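Local coordinates for protein GCN5-related N-acetyltransferase (Kribbella flavida, PDB 4MY0) that binds acetyl-CoA and probably transfers its acetyl group to an amine, perhaps of an aminoglycoside, at residues Leu54-Ile68 with Val99-Ser111. Numbering follows the deposited sequence. Where two conformers were deposited one is given.
Sequences LGVVSGDEVVAAARI and VGSLLMRGVLERS. With AC8 ([(2R,3R,4R,5R)-5-(6-amino-9H-purin-9-yl)-3,4-bis(phosphonooxy)tetrahydrofuran-2-yl]methyl (3R)-3-hydroxy-2,2-dimethyl-4-oxo-4-({3-oxo-3-[(2-sulfanylethyl)amino]propyl}amino)butyl dihydrogen diphosphate), chain L.
L54 lays CD2 over one face of the R110 guanidinium, 3.8 Å from NH1, while its nitrogens bond elsewhere: NH2 in a salt bridge with D12, NH1 in a hydrogen bond to the carbonyl of G51. The arginine chain, bent at chi2 and chi3 (58° and 52°), folds back over the leucine, and its aliphatic part serves as apolar surface: R110 CB lies 3.7 Å from L54 CD1. That same methyl presses on the helix backbone at G106, where a side chain would point toward the strands, and sits tightly at 3.4 Å from V107 CA. The branched L103 straddles the hairpin, CD2 under the L54 backbone and CD1 against strand 61-68, touching both A65 O and the A66 methyl (CD1 to CB 3.7 Å). The short side chains of A64 and A66 suit their places, because V99 CG1, L103 CD1 and V107 CG2 come right up to their CB atoms. Farther along, V56 CG2 meets L102 CD1, and V63 and A64 both face V56 in a classic beta bulge. At the other end I68 CD1 reaches S111 OG (3.5 Å) and V107, whose carbonyl accepts from S111 OG and S111 N on opposite faces. Cutting I68 back to an alanine is likely to open a gap beside V107 and S111 and leave R110 CG without its methyl neighbour. No hydrogen bond joins hairpin and helix; the contact is held by apolar packing, as expected for the GNAT core, with the flat face of the R110 guanidinium as its one charged surface. At the helix N-terminus the chemistry turns polar: G100 N (2.7 Å to AC8 O4A), S101 N and S101 OG grip the pyrophosphate. This apolar seat therefore probably helps position the helix end, whose dipole is likely to favour the phosphate charge.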
loop_
_atom_site.group_PDB
_atom_site.type_symbol
_atom_site.label_atom_id
_atom_site.label_comp_id
_atom_site.label_asym_id
_atom_site.label_seq_id
_atom_site.Cartn_x
_atom_site.Cartn_y
_atom_site.Cartn_z
ATOM N N LEU C 54 -6.802 7.231 40.815
ATOM C CA LEU C 54 -8.208 7.178 41.202
ATOM C C LEU C 54 -8.959 6.091 40.445
ATOM O O LEU C 54 -8.573 5.708 39.337
ATOM C CB LEU C 54 -8.880 8.532 40.984
ATOM C CG LEU C 54 -8.384 9.614 41.952
ATOM C CD1 LEU C 54 -8.873 10.944 41.520
ATOM C CD2 LEU C 54 -8.872 9.333 43.351
ATOM N N GLY C 55 -10.027 5.583 41.048
ATOM C CA GLY C 55 -10.842 4.597 40.369
ATOM C C GLY C 55 -12.299 4.686 40.767
ATOM O O GLY C 55 -12.658 5.415 41.703
ATOM N N VAL C 56 -13.140 3.960 40.034
ATOM C CA VAL C 56 -14.524 3.762 40.439
ATOM C C VAL C 56 -14.729 2.273 40.689
ATOM O O VAL C 56 -14.282 1.453 39.878
ATOM C CB VAL C 56 -15.513 4.229 39.367
ATOM C CG1 VAL C 56 -16.935 3.789 39.741
ATOM C CG2 VAL C 56 -15.447 5.743 39.218
ATOM N N VAL C 57 -15.353 1.909 41.814
ATOM C CA VAL C 57 -15.743 0.515 42.013
ATOM C C VAL C 57 -17.257 0.359 42.011
ATOM O O VAL C 57 -17.992 1.332 42.225
ATOM C CB VAL C 57 -15.195 -0.110 43.320
ATOM C CG1 VAL C 57 -13.670 -0.137 43.321
ATOM C CG2 VAL C 57 -15.762 0.607 44.557
ATOM N N SER C 58 -17.704 -0.868 41.739
ATOM C CA SER C 58 -19.082 -1.293 41.951
ATOM C C SER C 58 -19.014 -2.491 42.892
ATOM O O SER C 58 -18.539 -3.569 42.505
ATOM C CB SER C 58 -19.734 -1.692 40.625
ATOM O OG SER C 58 -21.105 -2.017 40.802
ATOM N N GLY C 59 -19.469 -2.310 44.129
ATOM C CA GLY C 59 -19.209 -3.296 45.161
ATOM C C GLY C 59 -17.716 -3.259 45.420
ATOM O O GLY C 59 -17.182 -2.206 45.783
ATOM N N ASP C 60 -17.036 -4.387 45.212
ATOM C CA ASP C 60 -15.573 -4.404 45.267
ATOM C C ASP C 60 -14.917 -4.738 43.914
ATOM O O ASP C 60 -13.750 -5.125 43.858
ATOM C CB ASP C 60 -15.063 -5.329 46.384
ATOM C CG ASP C 60 -15.693 -6.706 46.339
ATOM O OD1 ASP C 60 -15.263 -7.523 45.495
ATOM O OD2 ASP C 60 -16.606 -6.972 47.153
ATOM N N GLU C 61 -15.662 -4.578 42.826
ATOM C CA GLU C 61 -15.083 -4.744 41.495
ATOM C C GLU C 61 -14.648 -3.386 40.919
ATOM O O GLU C 61 -15.439 -2.432 40.899
ATOM C CB GLU C 61 -16.094 -5.402 40.556
ATOM C CG GLU C 61 -15.483 -6.382 39.576
ATOM C CD GLU C 61 -15.174 -7.729 40.217
ATOM O OE1 GLU C 61 -16.104 -8.361 40.768
ATOM O OE2 GLU C 61 -13.999 -8.155 40.172
ATOM N N VAL C 62 -13.398 -3.294 40.458
ATOM C CA VAL C 62 -12.909 -2.069 39.813
ATOM C C VAL C 62 -13.561 -1.946 38.441
ATOM O O VAL C 62 -13.524 -2.862 37.640
ATOM C CB VAL C 62 -11.371 -2.043 39.678
ATOM C CG1 VAL C 62 -10.935 -0.869 38.798
ATOM C CG2 VAL C 62 -10.698 -1.958 41.054
ATOM N N VAL C 63 -14.165 -0.802 38.172
ATOM C CA VAL C 63 -14.964 -0.631 36.959
ATOM C C VAL C 63 -14.386 0.509 36.084
ATOM O O VAL C 63 -14.663 0.615 34.878
ATOM C CB VAL C 63 -16.431 -0.412 37.420
ATOM C CG1 VAL C 63 -17.181 0.556 36.565
ATOM C CG2 VAL C 63 -17.146 -1.764 37.565
ATOM N N ALA C 64 -13.545 1.344 36.692
ATOM C CA ALA C 64 -12.932 2.475 35.978
ATOM C C ALA C 64 -11.688 2.972 36.712
ATOM O O ALA C 64 -11.547 2.772 37.927
ATOM C CB ALA C 64 -13.943 3.618 35.801
ATOM N N ALA C 65 -10.773 3.608 35.991
ATOM C CA ALA C 65 -9.542 4.083 36.634
ATOM C C ALA C 65 -8.884 5.193 35.826
ATOM O O ALA C 65 -9.064 5.271 34.617
ATOM C CB ALA C 65 -8.555 2.915 36.851
ATOM N N ALA C 66 -8.129 6.049 36.506
ATOM C CA ALA C 66 -7.396 7.133 35.859
ATOM C C ALA C 66 -6.268 7.529 36.776
ATOM O O ALA C 66 -6.377 7.389 38.005
ATOM C CB ALA C 66 -8.297 8.329 35.607
ATOM N N ARG C 67 -5.172 8.007 36.206
ATOM C CA ARG C 67 -4.068 8.463 37.042
ATOM C C ARG C 67 -3.634 9.888 36.708
ATOM O O ARG C 67 -3.952 10.426 35.639
ATOM C CB ARG C 67 -2.888 7.479 37.004
ATOM C CG ARG C 67 -2.249 7.308 35.650
ATOM C CD ARG C 67 -1.444 6.006 35.564
ATOM N NE ARG C 67 -1.605 5.398 34.245
ATOM C CZ ARG C 67 -0.760 5.557 33.230
ATOM N NH1 ARG C 67 -1.015 4.967 32.073
ATOM N NH2 ARG C 67 0.339 6.299 33.365
ATOM N N ILE C 68 -2.919 10.495 37.647
ATOM C CA ILE C 68 -2.507 11.880 37.534
ATOM C C ILE C 68 -0.985 11.998 37.584
ATOM O O ILE C 68 -0.385 11.707 38.611
ATOM C CB ILE C 68 -3.089 12.685 38.711
ATOM C CG1 ILE C 68 -4.606 12.533 38.753
ATOM C CG2 ILE C 68 -2.710 14.169 38.619
ATOM C CD1 ILE C 68 -5.226 13.202 39.954
ATOM N N VAL C 99 -20.185 6.844 34.421
ATOM C CA VAL C 99 -19.044 6.410 35.232
ATOM C C VAL C 99 -17.740 7.203 34.962
ATOM O O VAL C 99 -17.079 7.681 35.898
ATOM C CB VAL C 99 -18.824 4.890 35.111
ATOM C CG1 VAL C 99 -17.554 4.447 35.866
ATOM C CG2 VAL C 99 -20.064 4.146 35.634
ATOM N N GLY C 100 -17.379 7.353 33.697
ATOM C CA GLY C 100 -16.210 8.147 33.336
ATOM C C GLY C 100 -16.271 9.580 33.848
ATOM O O GLY C 100 -15.252 10.148 34.243
ATOM N N SER C 101 -17.466 10.164 33.845
ATOM C CA SER C 101 -17.668 11.524 34.341
ATOM C C SER C 101 -17.521 11.590 35.855
ATOM O O SER C 101 -16.994 12.564 36.404
ATOM C CB SER C 101 -19.063 12.031 33.941
ATOM O OG SER C 101 -19.147 12.214 32.538
ATOM N N LEU C 102 -17.998 10.554 36.534
ATOM C CA LEU C 102 -17.887 10.488 37.991
ATOM C C LEU C 102 -16.397 10.360 38.353
ATOM O O LEU C 102 -15.904 11.025 39.265
ATOM C CB LEU C 102 -18.721 9.308 38.511
ATOM C CG LEU C 102 -18.970 8.941 39.985
ATOM C CD1 LEU C 102 -17.882 8.075 40.489
ATOM C CD2 LEU C 102 -19.157 10.159 40.920
ATOM N N LEU C 103 -15.691 9.517 37.611
ATOM C CA LEU C 103 -14.255 9.327 37.770
ATOM C C LEU C 103 -13.525 10.650 37.585
ATOM O O LEU C 103 -12.705 11.039 38.412
ATOM C CB LEU C 103 -13.743 8.374 36.685
ATOM C CG LEU C 103 -12.516 7.477 36.888
ATOM C CD1 LEU C 103 -11.781 7.239 35.566
ATOM C CD2 LEU C 103 -11.569 7.945 37.976
HETATM N N MSE C 104 -13.790 11.312 36.462
HETATM C CA MSE C 104 -13.042 12.519 36.104
HETATM C C MSE C 104 -13.324 13.693 37.062
HETATM O O MSE C 104 -12.434 14.502 37.347
HETATM C CB MSE C 104 -13.342 12.904 34.665
HETATM C CG MSE C 104 -12.697 11.992 33.610
HETATM SE SE MSE C 104 -10.727 12.115 33.780
HETATM C CE MSE C 104 -10.552 14.084 33.722
ATOM N N ARG C 105 -14.550 13.787 37.570
ATOM C CA ARG C 105 -14.823 14.788 38.601
ATOM C C ARG C 105 -13.988 14.523 39.849
ATOM O O ARG C 105 -13.479 15.462 40.465
ATOM C CB ARG C 105 -16.309 14.854 38.939
ATOM C CG ARG C 105 -17.111 15.499 37.820
ATOM C CD ARG C 105 -18.594 15.510 38.111
ATOM N NE ARG C 105 -19.347 15.823 36.896
ATOM C CZ ARG C 105 -20.225 14.999 36.329
ATOM N NH1 ARG C 105 -20.475 13.816 36.881
ATOM N NH2 ARG C 105 -20.865 15.361 35.222
ATOM N N GLY C 106 -13.833 13.247 40.211
ATOM C CA GLY C 106 -12.970 12.881 41.324
ATOM C C GLY C 106 -11.525 13.230 41.003
ATOM O O GLY C 106 -10.778 13.680 41.874
ATOM N N VAL C 107 -11.137 13.034 39.747
ATOM C CA VAL C 107 -9.791 13.378 39.298
ATOM C C VAL C 107 -9.507 14.884 39.395
ATOM O O VAL C 107 -8.449 15.303 39.894
ATOM C CB VAL C 107 -9.519 12.864 37.866
ATOM C CG1 VAL C 107 -8.299 13.545 37.275
ATOM C CG2 VAL C 107 -9.333 11.357 37.860
ATOM N N LEU C 108 -10.450 15.700 38.938
ATOM C CA LEU C 108 -10.290 17.150 39.031
ATOM C C LEU C 108 -10.218 17.592 40.480
ATOM O O LEU C 108 -9.430 18.469 40.838
ATOM C CB LEU C 108 -11.444 17.865 38.346
ATOM C CG LEU C 108 -11.507 17.765 36.822
ATOM C CD1 LEU C 108 -12.619 18.656 36.295
ATOM C CD2 LEU C 108 -10.185 18.132 36.180
ATOM N N GLU C 109 -11.042 16.992 41.323
ATOM C CA GLU C 109 -11.023 17.352 42.734
ATOM C C GLU C 109 -9.679 16.994 43.386
ATOM O O GLU C 109 -9.099 17.806 44.117
ATOM C CB GLU C 109 -12.193 16.700 43.475
ATOM C CG GLU C 109 -12.473 17.361 44.814
ATOM C CD GLU C 109 -12.565 18.882 44.696
ATOM O OE1 GLU C 109 -13.241 19.379 43.764
ATOM O OE2 GLU C 109 -11.948 19.586 45.529
ATOM N N ARG C 110 -9.167 15.797 43.103
ATOM C CA ARG C 110 -7.867 15.394 43.657
ATOM C C ARG C 110 -6.771 16.346 43.160
ATOM O O ARG C 110 -5.929 16.805 43.935
ATOM C CB ARG C 110 -7.540 13.940 43.281
ATOM C CG ARG C 110 -6.170 13.440 43.771
ATOM C CD ARG C 110 -6.027 13.542 45.303
ATOM N NE ARG C 110 -7.142 12.906 46.004
ATOM C CZ ARG C 110 -7.245 11.597 46.223
ATOM N NH1 ARG C 110 -6.295 10.767 45.799
ATOM N NH2 ARG C 110 -8.301 11.110 46.861
ATOM N N SER C 111 -6.799 16.662 41.868
ATOM C CA SER C 111 -5.826 17.613 41.312
ATOM C C SER C 111 -5.857 18.987 42.009
ATOM O O SER C 111 -4.804 19.546 42.314
ATOM C CB SER C 111 -6.016 17.767 39.812
ATOM O OG SER C 111 -5.853 16.517 39.142
HETATM N N1A AC8 L . -18.032 8.726 21.479
HETATM O O1A AC8 L . -19.498 9.661 31.693
HETATM P P1A AC8 L . -19.902 8.961 30.405
HETATM C C1B AC8 L . -19.949 10.763 25.768
HETATM S S1P AC8 L . -8.825 9.459 26.868
HETATM C C2A AC8 L . -18.811 9.815 21.618
HETATM O O2A AC8 L . -20.981 7.918 30.484
HETATM P P2A AC8 L . -17.935 6.919 29.904
HETATM C C2B AC8 L . -21.281 10.377 26.370
HETATM O O2B AC8 L . -22.286 10.325 25.350
HETATM O O2C AC8 L . -24.194 9.531 26.771
HETATM C C2P AC8 L . -10.147 8.203 26.974
HETATM N N3A AC8 L . -19.229 10.202 22.832
HETATM O O3A AC8 L . -18.547 8.401 29.766
HETATM C C3B AC8 L . -21.507 11.518 27.367
HETATM O O3B AC8 L . -21.963 12.673 26.655
HETATM P P3B AC8 L . -23.502 13.188 26.576
HETATM O O3C AC8 L . -22.876 7.918 25.363
HETATM C C3P AC8 L . -9.346 6.920 26.981
HETATM C C4A AC8 L . -18.859 9.493 23.934
HETATM O O4A AC8 L . -18.192 6.401 31.303
HETATM C C4B AC8 L . -20.115 11.896 27.837
HETATM O O4B AC8 L . -19.225 11.386 26.838
HETATM O O4C AC8 L . -24.385 9.598 24.238
HETATM P P4C AC8 L . -23.528 9.273 25.438
HETATM N N4P AC8 L . -10.087 5.662 27.023
HETATM C C5A AC8 L . -18.050 8.374 23.811
HETATM O O5A AC8 L . -18.365 6.126 28.704
HETATM C C5B AC8 L . -19.759 11.293 29.192
HETATM O O5B AC8 L . -20.350 10.001 29.269
HETATM C C5P AC8 L . -10.814 5.084 26.073
HETATM O O5P AC8 L . -11.010 5.636 24.996
HETATM C C6A AC8 L . -17.630 7.992 22.541
HETATM N N6A AC8 L . -16.842 6.900 22.369
HETATM O O6A AC8 L . -16.370 7.234 29.735
HETATM C C6P AC8 L . -11.355 3.712 26.406
HETATM N N7A AC8 L . -17.850 7.865 25.051
HETATM O O7A AC8 L . -24.358 12.003 26.196
HETATM C C7P AC8 L . -12.722 3.365 25.799
HETATM C C8A AC8 L . -18.517 8.663 25.924
HETATM O O8A AC8 L . -23.784 13.737 27.961
HETATM N N8P AC8 L . -13.714 4.245 26.422
HETATM N N9A AC8 L . -19.138 9.641 25.232
HETATM O O9A AC8 L . -23.443 14.237 25.486
HETATM C C9P AC8 L . -13.955 4.424 27.719
HETATM O O9P AC8 L . -13.326 3.800 28.559
HETATM C CAP AC8 L . -15.038 5.399 28.148
HETATM O OAP AC8 L . -16.165 5.289 27.277
HETATM C CBP AC8 L . -14.595 6.869 28.151
HETATM C CCP AC8 L . -15.816 7.730 28.512
HETATM C CDP AC8 L . -13.504 7.091 29.192
HETATM C CEP AC8 L . -14.085 7.301 26.786
#